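Local structure of NAD-dependent epimerase/dehydratase (Veillonella parvula DSM 2008, 3R6D) at residues Thr42-Pro45 / Pro46-Asp50. The protein probably binds a dinucleotide cofactor such as NAD(P) through its Rossmann-type domain, as an epimerase/dehydratase-family protein whose own substrate is not established. Sequence-based numbering, arbitrary orientation.
Sequences TRIP and PEIID
Pro45 and the turn that follows it form the N-terminus of the short helix 46-49, in the Rossmann-type fold that this family uses to bind NAD(P). The carbonyl of Pro45, at the N-cap, opens the helix by accepting two backbone bonds. Ile49 N, in the carbonyl plane 3.0 Å from Pro45 O, gives the nearly straight (172°) i+4 bond of an alpha-helix. Ile48 N, also 3.0 Å from Pro45 O, comes from above that plane in a more bent (144°) i+3 bond of 3-10 type. Asp50 N to Pro46 O continues the i+4 pattern. Pro46 suits the first turn because an N-H there would find no carbonyl within the helix, so its ring nitrogen loses nothing, and its fixed phi is already helical.

Glu47 bends back to the CB-CG edge of the Pro45 ring. Its CG sits between the backbone N and the carbonyl carbon (chi1 70°), and a further bend at chi2 brings the carboxylate into van der Waals contact with the ring's CH2 groups, OE1 3.3 Å from Pro45 CB and OE2 3.5 Å from Pro45 CG.

The isoleucines close the apolar side of the turn. Ile44 and Ile48 cross at about a right angle, their CG2 methyls 3.6 Å apart, while Ile49 CG1 packs 3.8 Å from Ile44 CB. Branching at CB lets each fill space close to the backbone.

Ile44, the first residue out of helical geometry after helix 40-43, and Pro45 join the two short helices. Loop residues Ala13 and Gln19 adjoin Ile44, Gln19 also Pro45, while Ile44 and Ile48 pack on Leu35 of strand 33-37, parallel to its neighbours 8-11 and 54-58.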
ATOM      1  N   THR A  42     -19.315  -8.157   3.811  1.00 13.75           N
ATOM      2  CA  THR A  42     -19.567  -7.915   5.216  1.00 14.69           C
ATOM      3  C   THR A  42     -18.419  -7.176   5.901  1.00 14.23           C
ATOM      4  O   THR A  42     -18.656  -6.478   6.871  1.00 16.41           O
ATOM      5  CB  THR A  42     -19.901  -9.217   5.989  1.00 15.00           C
ATOM      6  OG1 THR A  42     -18.697  -9.986   6.139  1.00 15.66           O
ATOM      7  CG2 THR A  42     -21.019 -10.016   5.260  1.00 17.09           C
ATOM      8  N   ARG A  43     -17.188  -7.329   5.424  1.00 12.37           N
ATOM      9  CA  ARG A  43     -16.039  -6.743   6.110  1.00 12.89           C
ATOM     10  C   ARG A  43     -15.815  -5.265   5.763  1.00 14.18           C
ATOM     11  O   ARG A  43     -15.016  -4.577   6.412  1.00 15.74           O
ATOM     12  CB  ARG A  43     -14.782  -7.538   5.729  1.00 12.62           C
ATOM     13  CG  ARG A  43     -14.837  -8.953   6.291  1.00 13.32           C
ATOM     14  CD  ARG A  43     -13.730  -9.801   5.704  1.00 13.53           C
ATOM     15  NE  ARG A  43     -12.417  -9.383   6.141  1.00 14.22           N
ATOM     16  CZ  ARG A  43     -11.292  -9.737   5.530  1.00 13.71           C
ATOM     17  NH1 ARG A  43     -11.336 -10.439   4.406  1.00 13.24           N
ATOM     18  NH2 ARG A  43     -10.113  -9.381   6.041  1.00 16.06           N
ATOM     19  N   ILE A  44     -16.451  -4.793   4.698  1.00 12.09           N
ATOM     20  CA  ILE A  44     -16.288  -3.417   4.236  1.00 12.40           C
ATOM     21  C   ILE A  44     -17.673  -2.772   4.387  1.00 12.65           C
ATOM     22  O   ILE A  44     -18.675  -3.421   4.112  1.00 12.68           O
ATOM     23  CB  ILE A  44     -15.734  -3.433   2.792  1.00 13.50           C
ATOM     24  CG1 ILE A  44     -14.302  -4.050   2.779  1.00 14.10           C
ATOM     25  CG2 ILE A  44     -15.673  -2.053   2.205  1.00 13.02           C
ATOM     26  CD1 ILE A  44     -13.667  -4.125   1.403  1.00 14.02           C
ATOM     27  N   PRO A  45     -17.735  -1.493   4.810  1.00 12.48           N
ATOM     28  CA  PRO A  45     -19.040  -0.925   5.117  1.00 12.66           C
ATOM     29  C   PRO A  45     -19.895  -0.673   3.893  1.00 12.71           C
ATOM     30  O   PRO A  45     -19.393  -0.534   2.773  1.00 12.52           O
ATOM     31  CB  PRO A  45     -18.699   0.379   5.854  1.00 14.41           C
ATOM     32  CG  PRO A  45     -17.394   0.717   5.405  1.00 14.85           C
ATOM     33  CD  PRO A  45     -16.649  -0.569   5.174  1.00 14.89           C
ATOM     34  N   PRO A  46     -21.208  -0.564   4.103  1.00 12.73           N
ATOM     35  CA  PRO A  46     -22.135  -0.464   2.990  1.00 14.12           C
ATOM     36  C   PRO A  46     -22.003   0.834   2.173  1.00 14.87           C
ATOM     37  O   PRO A  46     -22.303   0.803   0.986  1.00 16.19           O
ATOM     38  CB  PRO A  46     -23.512  -0.574   3.673  1.00 15.72           C
ATOM     39  CG  PRO A  46     -23.286  -0.134   5.107  1.00 14.69           C
ATOM     40  CD  PRO A  46     -21.908  -0.652   5.415  1.00 13.77           C
ATOM     41  N   GLU A  47     -21.515   1.945   2.740  1.00 15.77           N
ATOM     42  CA  GLU A  47     -21.322   3.176   1.948  1.00 17.22           C
ATOM     43  C   GLU A  47     -20.229   2.994   0.884  1.00 16.33           C
ATOM     44  O   GLU A  47     -20.101   3.786  -0.068  1.00 17.08           O
ATOM     45  CB  GLU A  47     -21.050   4.412   2.845  1.00 17.07           C
ATOM     46  CG  GLU A  47     -19.716   4.445   3.538  1.00 18.79           C
ATOM     47  CD  GLU A  47     -19.714   3.723   4.848  1.00 14.92           C
ATOM     48  OE1 GLU A  47     -20.679   2.923   5.133  1.00 18.13           O
ATOM     49  OE2 GLU A  47     -18.741   3.939   5.590  1.00 20.25           O
ATOM     50  N   ILE A  48     -19.422   1.956   1.051  1.00 13.93           N
ATOM     51  CA  ILE A  48     -18.495   1.542   0.000  1.00 13.30           C
ATOM     52  C   ILE A  48     -19.128   0.443  -0.887  1.00 12.05           C
ATOM     53  O   ILE A  48     -19.184   0.581  -2.118  1.00 12.14           O
ATOM     54  CB  ILE A  48     -17.175   1.062   0.644  1.00 13.23           C
ATOM     55  CG1 ILE A  48     -16.454   2.237   1.333  1.00 16.11           C
ATOM     56  CG2 ILE A  48     -16.264   0.414  -0.413  1.00 12.83           C
ATOM     57  CD1 ILE A  48     -15.107   1.916   1.952  1.00 17.53           C
ATOM     58  N   ILE A  49     -19.549  -0.662  -0.269  1.00 12.43           N
ATOM     59  CA  ILE A  49     -19.994  -1.832  -1.014  1.00 13.93           C
ATOM     60  C   ILE A  49     -21.207  -1.501  -1.886  1.00 13.84           C
ATOM     61  O   ILE A  49     -21.356  -2.081  -2.978  1.00 14.62           O
ATOM     62  CB  ILE A  49     -20.225  -3.042  -0.042  1.00 14.73           C
ATOM     63  CG1 ILE A  49     -18.879  -3.487   0.598  1.00 15.28           C
ATOM     64  CG2 ILE A  49     -21.024  -4.195  -0.717  1.00 17.55           C
ATOM     65  CD1 ILE A  49     -17.854  -4.073  -0.362  1.00 18.52           C
ATOM     66  N   ASP A  50     -22.096  -0.605  -1.428  1.00 13.62           N
ATOM     67  CA  ASP A  50     -23.305  -0.261  -2.170  1.00 13.90           C
ATOM     68  C   ASP A  50     -23.037   0.754  -3.283  1.00 14.29           C
ATOM     69  O   ASP A  50     -23.960   1.088  -4.029  1.00 16.14           O
ATOM     70  CB  ASP A  50     -24.385   0.324  -1.245  1.00 14.00           C
ATOM     71  CG  ASP A  50     -24.917  -0.662  -0.211  1.00 15.13           C
ATOM     72  OD1 ASP A  50     -24.518  -1.866  -0.165  1.00 15.45           O
ATOM     73  OD2 ASP A  50     -25.749  -0.184   0.611  1.00 14.39           O
TER